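Local atomic coordinates of Fe-regulated protein B (Neisseria meningitidis, PDB entry 4AIP), a protein that sits in the outer membrane as a TonB-dependent transporter for iron, probably moving ferric siderophores into the periplasm. Residues 521-530 with 573-581; 613-624 with 663-671. One frame throughout, in Å; residues are numbered along the deposited sequence.

Contact 1 of 2, residues 521-530 with 573-581; sequences GIISIADGTK and VAVREAVNA
Ser524 N donates to Arg576 O at 2.7 Å and Ala578 N returns a bond to Ser524 O at 2.8 Å, so Ser524 locks onto the facing strand. Ile522 does the same two residues earlier, its N reaching Ala574 O and its O taking Arg576 N, and Ala526 N closes the ladder almost straight (172°) on Ala578 O at 2.9 Å. This alternation, one residue bonding to both neighbours of its partner, is that of parallel strands. On one face Ile522 and Val575 lie side by side, CG2 against CG1 at 3.6 Å. On the other, Ile523 CD1 reaches the edge of the Arg576 guanidinium, 3.4 Å from NH1. Ala526 CB meets Val579 CG1 at 3.6 Å and Glu577 OE1 at 3.4 Å; the Glu577 chain, extended beyond CG, carries its carboxylate to Gln567 (hydrogen bond, OE1) and Arg569 (salt bridge, OE2). Ser524 OG, anti to the backbone N (chi1 179°), is placed to bond Asp472. Strand 522-525 belongs to the connection between barrel strands 495-506 and 532-544. It runs parallel along one edge of the start of strand 575-597, whose other edge pairs antiparallel with strand 567-568, Ile525 touching Val476 and Ile522 touching Tyr432 and Leu434.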
# COMPACT_ATOMS: atom_id res chain seq x y z
N GLY B 521 35.16 -12.01 -3.81
CA GLY B 521 36.07 -12.93 -3.25
C GLY B 521 35.51 -13.54 -2.00
O GLY B 521 34.42 -13.18 -1.54
N ILE B 522 36.30 -14.46 -1.47
CA ILE B 522 35.87 -15.35 -0.46
C ILE B 522 36.21 -14.78 0.89
O ILE B 522 37.26 -14.18 1.07
CB ILE B 522 36.58 -16.69 -0.64
CG1 ILE B 522 35.92 -17.48 -1.78
CG2 ILE B 522 36.47 -17.57 0.61
CD1 ILE B 522 34.69 -18.20 -1.28
N ILE B 523 35.31 -14.95 1.85
CA ILE B 523 35.52 -14.37 3.16
C ILE B 523 35.40 -15.46 4.17
O ILE B 523 34.33 -16.04 4.33
CB ILE B 523 34.54 -13.18 3.46
CG1 ILE B 523 34.80 -11.99 2.53
CG2 ILE B 523 34.62 -12.79 4.97
CD1 ILE B 523 36.07 -11.18 2.88
N SER B 524 36.50 -15.75 4.84
CA SER B 524 36.56 -16.90 5.72
C SER B 524 36.98 -16.47 7.13
O SER B 524 36.87 -15.29 7.49
CB SER B 524 37.49 -17.95 5.12
OG SER B 524 37.61 -19.08 5.96
N ILE B 525 37.43 -17.44 7.92
CA ILE B 525 37.83 -17.22 9.30
C ILE B 525 39.09 -18.05 9.60
O ILE B 525 39.17 -19.21 9.24
CB ILE B 525 36.63 -17.51 10.28
CG1 ILE B 525 36.97 -17.13 11.72
CG2 ILE B 525 36.09 -18.95 10.14
CD1 ILE B 525 35.79 -17.19 12.66
N ALA B 526 40.08 -17.43 10.22
CA ALA B 526 41.34 -18.11 10.54
C ALA B 526 41.15 -19.14 11.64
O ALA B 526 40.18 -19.08 12.39
CB ALA B 526 42.39 -17.12 10.93
N ASP B 527 42.11 -20.06 11.75
CA ASP B 527 41.94 -21.25 12.57
C ASP B 527 41.78 -21.04 14.04
O ASP B 527 40.96 -21.73 14.66
CB ASP B 527 43.07 -22.26 12.34
CG ASP B 527 42.98 -22.95 11.01
OD1 ASP B 527 41.90 -23.02 10.40
OD2 ASP B 527 44.02 -23.43 10.55
N GLY B 528 42.54 -20.14 14.64
CA GLY B 528 42.42 -20.02 16.09
C GLY B 528 41.58 -18.87 16.55
O GLY B 528 41.62 -18.53 17.72
N THR B 529 40.81 -18.25 15.64
CA THR B 529 40.24 -16.95 15.96
C THR B 529 39.29 -17.08 17.08
O THR B 529 38.67 -18.11 17.25
CB THR B 529 39.76 -16.09 14.78
OG1 THR B 529 38.44 -15.58 15.01
CG2 THR B 529 39.81 -16.79 13.54
N LYS B 530 39.24 -16.06 17.91
CA LYS B 530 38.43 -16.16 19.09
C LYS B 530 37.68 -14.92 19.34
O LYS B 530 37.74 -13.96 18.59
CB LYS B 530 39.32 -16.42 20.26
CG LYS B 530 40.65 -15.76 20.06
CD LYS B 530 41.32 -15.64 21.35
CE LYS B 530 41.29 -17.01 22.08
NZ LYS B 530 42.12 -17.99 21.31
N VAL B 573 44.40 -11.46 -2.43
CA VAL B 573 43.27 -10.74 -1.78
C VAL B 573 41.90 -11.35 -2.23
O VAL B 573 40.83 -10.84 -1.91
CB VAL B 573 43.42 -9.14 -1.96
CG1 VAL B 573 42.85 -8.62 -3.30
CG2 VAL B 573 42.88 -8.33 -0.74
N ALA B 574 41.96 -12.46 -2.96
CA ALA B 574 40.78 -13.21 -3.37
C ALA B 574 40.17 -13.93 -2.16
O ALA B 574 38.93 -13.93 -1.97
CB ALA B 574 41.19 -14.23 -4.43
N VAL B 575 41.04 -14.54 -1.35
CA VAL B 575 40.61 -15.24 -0.14
C VAL B 575 41.18 -14.54 1.10
O VAL B 575 42.41 -14.30 1.19
CB VAL B 575 41.04 -16.73 -0.16
CG1 VAL B 575 40.04 -17.57 0.59
CG2 VAL B 575 41.14 -17.23 -1.55
N ARG B 576 40.30 -14.16 2.02
CA ARG B 576 40.73 -13.58 3.27
C ARG B 576 39.97 -14.15 4.44
O ARG B 576 38.93 -14.75 4.27
CB ARG B 576 40.61 -12.08 3.29
CG ARG B 576 40.76 -11.39 2.03
CD ARG B 576 40.51 -9.96 2.34
NE ARG B 576 40.39 -9.18 1.12
CZ ARG B 576 39.25 -8.76 0.57
NH1 ARG B 576 38.06 -9.02 1.14
NH2 ARG B 576 39.33 -8.06 -0.56
N GLU B 577 40.50 -13.97 5.64
CA GLU B 577 39.95 -14.60 6.83
C GLU B 577 39.85 -13.58 7.91
O GLU B 577 40.78 -12.78 8.09
CB GLU B 577 40.86 -15.69 7.35
CG GLU B 577 41.60 -16.49 6.32
CD GLU B 577 42.69 -17.40 6.93
OE1 GLU B 577 43.53 -16.89 7.71
OE2 GLU B 577 42.72 -18.61 6.61
N ALA B 578 38.74 -13.61 8.65
CA ALA B 578 38.67 -12.93 9.93
C ALA B 578 39.76 -13.43 10.84
O ALA B 578 40.02 -14.64 10.91
CB ALA B 578 37.33 -13.13 10.60
N VAL B 579 40.37 -12.48 11.53
CA VAL B 579 41.43 -12.69 12.50
C VAL B 579 41.37 -11.70 13.66
O VAL B 579 41.01 -10.52 13.50
CB VAL B 579 42.81 -12.45 11.88
CG1 VAL B 579 43.25 -13.65 11.19
CG2 VAL B 579 42.81 -11.19 10.93
N ASN B 580 41.77 -12.17 14.83
CA ASN B 580 42.10 -11.23 15.92
C ASN B 580 43.26 -10.33 15.50
O ASN B 580 44.25 -10.75 14.89
CB ASN B 580 42.36 -11.99 17.23
CG ASN B 580 41.30 -13.06 17.45
OD1 ASN B 580 40.13 -12.76 17.67
ND2 ASN B 580 41.70 -14.30 17.33
N ALA B 581 43.09 -9.04 15.74
CA ALA B 581 44.04 -8.15 15.17
C ALA B 581 44.47 -7.03 16.06
O ALA B 581 45.12 -6.11 15.56
CB ALA B 581 43.57 -7.62 13.78

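Contact 2 of 2, residues 613-624 with 663-671; sequences FYDTHKDKLLSA and GSILAAGQK
Leu666 leans on Phe613 and on the returning chain at 622-624, and can be followed outward. Leu666 CB lies 4.2 Å from Phe613 O; CG, anti to the carbonyl carbon (chi1 -55°), comes over the Ser623-Ala624 peptide. There the side chain forks: CD1 rests near Leu622 O and Ala624 N, whereas Leu666 CD2 touches both Phe613 CB and Leu622 CB, with Ser623 N 3.5 Å away. Ile665 runs beside Phe613, placing CD1 over one face of the ring, 4.0 Å from CE1. The backbones meet at a single bridge, Phe613 N to Ile665 O at 2.8 Å and Ala667 N to Phe613 O at 3.0 Å. The latter carbonyl is gripped twice, since a water also donates to it; that water donates to Asp615 OD2 as well and accepts from Ala668 N, tying strand end to turn. Asp615 OD1 takes Leu622 N at 3.0 Å, holding the carboxylate across its own loop. Ala624 CB touches Gln670 OE1, and the Ser664 hydroxyl donates to that same oxygen at 2.7 Å and accepts from Leu666 N. The Ser664 bond to Leu666 N makes an ST turn, which leads into the type I turn 666-669. Joining the end of strand 600-615 to the loop after strand 649-662, the arrangement packs together long inter-strand loops of a TonB-dependent receptor barrel.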
# COMPACT_ATOMS: atom_id res chain seq x y z
N PHE B 613 41.82 2.09 19.54
CA PHE B 613 41.99 0.84 18.84
C PHE B 613 43.47 0.68 18.44
O PHE B 613 44.01 1.45 17.64
CB PHE B 613 41.05 0.80 17.62
CG PHE B 613 39.62 0.61 17.99
CD1 PHE B 613 38.93 1.58 18.70
CD2 PHE B 613 38.98 -0.56 17.68
CE1 PHE B 613 37.62 1.40 19.10
CE2 PHE B 613 37.67 -0.75 18.05
CZ PHE B 613 36.99 0.23 18.76
N TYR B 614 44.10 -0.33 19.03
CA TYR B 614 45.52 -0.57 18.96
C TYR B 614 45.78 -1.75 18.06
O TYR B 614 45.40 -2.86 18.39
CB TYR B 614 46.02 -0.88 20.33
CG TYR B 614 46.00 0.31 21.21
CD1 TYR B 614 47.08 1.23 21.22
CD2 TYR B 614 44.93 0.56 22.05
CE1 TYR B 614 47.05 2.37 22.03
CE2 TYR B 614 44.88 1.70 22.86
CZ TYR B 614 45.94 2.59 22.84
OH TYR B 614 45.88 3.68 23.67
N ASP B 615 46.37 -1.49 16.89
CA ASP B 615 46.68 -2.51 15.91
C ASP B 615 47.87 -3.32 16.36
O ASP B 615 48.86 -2.74 16.87
CB ASP B 615 47.05 -1.83 14.59
CG ASP B 615 45.86 -1.65 13.68
OD1 ASP B 615 45.46 -2.63 13.00
OD2 ASP B 615 45.33 -0.52 13.66
N THR B 616 47.80 -4.63 16.11
CA THR B 616 48.70 -5.62 16.70
C THR B 616 49.24 -6.56 15.63
O THR B 616 50.17 -7.38 15.85
CB THR B 616 47.90 -6.39 17.79
OG1 THR B 616 48.24 -5.86 19.08
CG2 THR B 616 48.13 -7.88 17.77
N HIS B 617 48.66 -6.38 14.45
CA HIS B 617 48.80 -7.26 13.32
C HIS B 617 49.58 -6.53 12.23
O HIS B 617 49.37 -5.33 12.00
CB HIS B 617 47.39 -7.63 12.85
CG HIS B 617 47.37 -8.67 11.81
ND1 HIS B 617 47.58 -8.39 10.48
CD2 HIS B 617 47.19 -10.01 11.89
CE1 HIS B 617 47.52 -9.51 9.78
NE2 HIS B 617 47.29 -10.50 10.62
N LYS B 618 50.49 -7.22 11.55
CA LYS B 618 51.49 -6.56 10.69
C LYS B 618 50.84 -5.80 9.55
O LYS B 618 51.43 -4.83 9.03
CB LYS B 618 52.50 -7.55 10.12
CG LYS B 618 52.05 -8.27 8.83
CD LYS B 618 52.86 -9.57 8.61
CE LYS B 618 52.58 -10.59 9.74
NZ LYS B 618 53.42 -11.85 9.71
N ASP B 619 49.64 -6.23 9.16
CA ASP B 619 48.94 -5.58 8.04
C ASP B 619 47.91 -4.54 8.48
O ASP B 619 47.08 -4.09 7.68
CB ASP B 619 48.38 -6.65 7.10
CG ASP B 619 49.51 -7.38 6.34
OD1 ASP B 619 50.30 -6.65 5.68
OD2 ASP B 619 49.63 -8.64 6.42
N LYS B 620 48.05 -4.14 9.75
CA LYS B 620 47.16 -3.21 10.49
C LYS B 620 45.71 -3.24 10.01
O LYS B 620 45.31 -2.49 9.13
CB LYS B 620 47.74 -1.76 10.55
CG LYS B 620 49.23 -1.69 11.05
CD LYS B 620 49.67 -0.33 11.70
CE LYS B 620 50.60 -0.58 12.97
NZ LYS B 620 51.48 0.59 13.47
N LEU B 621 44.92 -4.15 10.56
CA LEU B 621 43.59 -4.40 10.00
C LEU B 621 42.40 -3.78 10.78
O LEU B 621 41.25 -3.94 10.36
CB LEU B 621 43.38 -5.91 9.84
CG LEU B 621 44.32 -6.69 8.93
CD1 LEU B 621 44.23 -8.11 9.35
CD2 LEU B 621 43.99 -6.51 7.44
N LEU B 622 42.66 -3.11 11.90
CA LEU B 622 41.61 -2.37 12.62
C LEU B 622 41.04 -1.18 11.79
O LEU B 622 41.65 -0.72 10.82
CB LEU B 622 42.08 -1.94 14.02
CG LEU B 622 42.38 -3.02 15.06
CD1 LEU B 622 42.31 -2.48 16.50
CD2 LEU B 622 41.49 -4.23 14.92
N SER B 623 39.85 -0.71 12.19
CA SER B 623 39.07 0.19 11.38
C SER B 623 38.45 1.36 12.15
O SER B 623 38.07 1.25 13.32
CB SER B 623 37.97 -0.58 10.67
OG SER B 623 37.92 -0.21 9.31
N ALA B 624 38.41 2.49 11.46
CA ALA B 624 37.77 3.70 11.98
C ALA B 624 36.34 3.85 11.43
O ALA B 624 35.68 4.86 11.71
CB ALA B 624 38.62 4.97 11.68
N GLY B 663 41.17 13.66 16.69
CA GLY B 663 41.84 12.37 16.72
C GLY B 663 40.97 11.19 16.32
O GLY B 663 39.73 11.16 16.54
N SER B 664 41.62 10.25 15.66
CA SER B 664 41.00 9.02 15.24
C SER B 664 40.80 8.08 16.44
O SER B 664 41.42 8.25 17.49
CB SER B 664 41.89 8.32 14.24
OG SER B 664 41.31 7.08 13.92
N ILE B 665 39.91 7.10 16.28
CA ILE B 665 39.82 6.05 17.25
C ILE B 665 41.02 5.11 17.15
O ILE B 665 41.33 4.46 18.14
CB ILE B 665 38.46 5.30 17.25
CG1 ILE B 665 38.31 4.40 16.03
CG2 ILE B 665 37.35 6.29 17.34
CD1 ILE B 665 36.99 3.74 15.92
N LEU B 666 41.69 5.06 15.99
CA LEU B 666 42.88 4.20 15.82
C LEU B 666 44.14 4.90 16.36
O LEU B 666 44.59 5.92 15.82
CB LEU B 666 43.07 3.82 14.34
CG LEU B 666 41.96 3.14 13.51
CD1 LEU B 666 42.40 3.04 12.07
CD2 LEU B 666 41.57 1.75 14.02
N ALA B 667 44.71 4.37 17.44
CA ALA B 667 45.95 4.93 18.06
C ALA B 667 47.10 5.26 17.08
O ALA B 667 47.89 6.18 17.30
CB ALA B 667 46.45 4.01 19.12
N ALA B 668 47.18 4.48 16.01
CA ALA B 668 48.13 4.73 14.97
C ALA B 668 47.57 5.70 13.90
O ALA B 668 48.27 6.04 12.97
CB ALA B 668 48.61 3.39 14.35
N GLY B 669 46.32 6.15 14.04
CA GLY B 669 45.71 7.02 13.04
C GLY B 669 45.07 6.34 11.82
O GLY B 669 45.37 5.17 11.48
N GLN B 670 44.20 7.07 11.14
CA GLN B 670 43.42 6.56 10.03
C GLN B 670 43.84 7.17 8.67
O GLN B 670 44.42 8.26 8.61
CB GLN B 670 41.90 6.74 10.32
CG GLN B 670 41.46 8.19 10.53
CD GLN B 670 40.00 8.36 10.93
OE1 GLN B 670 39.60 8.13 12.08
NE2 GLN B 670 39.20 8.86 9.99
N LYS B 671 43.56 6.45 7.58
CA LYS B 671 44.04 6.90 6.28
C LYS B 671 42.92 7.31 5.33
O LYS B 671 41.83 7.65 5.78
CB LYS B 671 44.99 5.87 5.66
CG LYS B 671 46.44 6.04 6.15
CD LYS B 671 47.26 4.78 5.99
CE LYS B 671 48.74 5.11 6.11
NZ LYS B 671 49.59 3.89 6.35
O HOH W 1 45.87 1.98 15.44

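The two contacts are about 18 Å apart between centres and lie on the same side of the chain's centre, at consecutive antiparallel barrel strands, 575-597 and 600-615. They touch directly: Ala581 O lies 3.1 Å from Thr616 N, a probable hydrogen bond, and Val579 CG2 packs against Leu621 CD1 at 3.7 Å. Gln567 is shared too, bonding both Glu577 of contact 1 and His617 of contact 2. Along the chain the two are in series, contact 1 closing before contact 2 opens. Both lie away from the detergent pocket that includes Lys208 and Tyr251, and from Arg276, which binds L-glutamate in another structure of this protein.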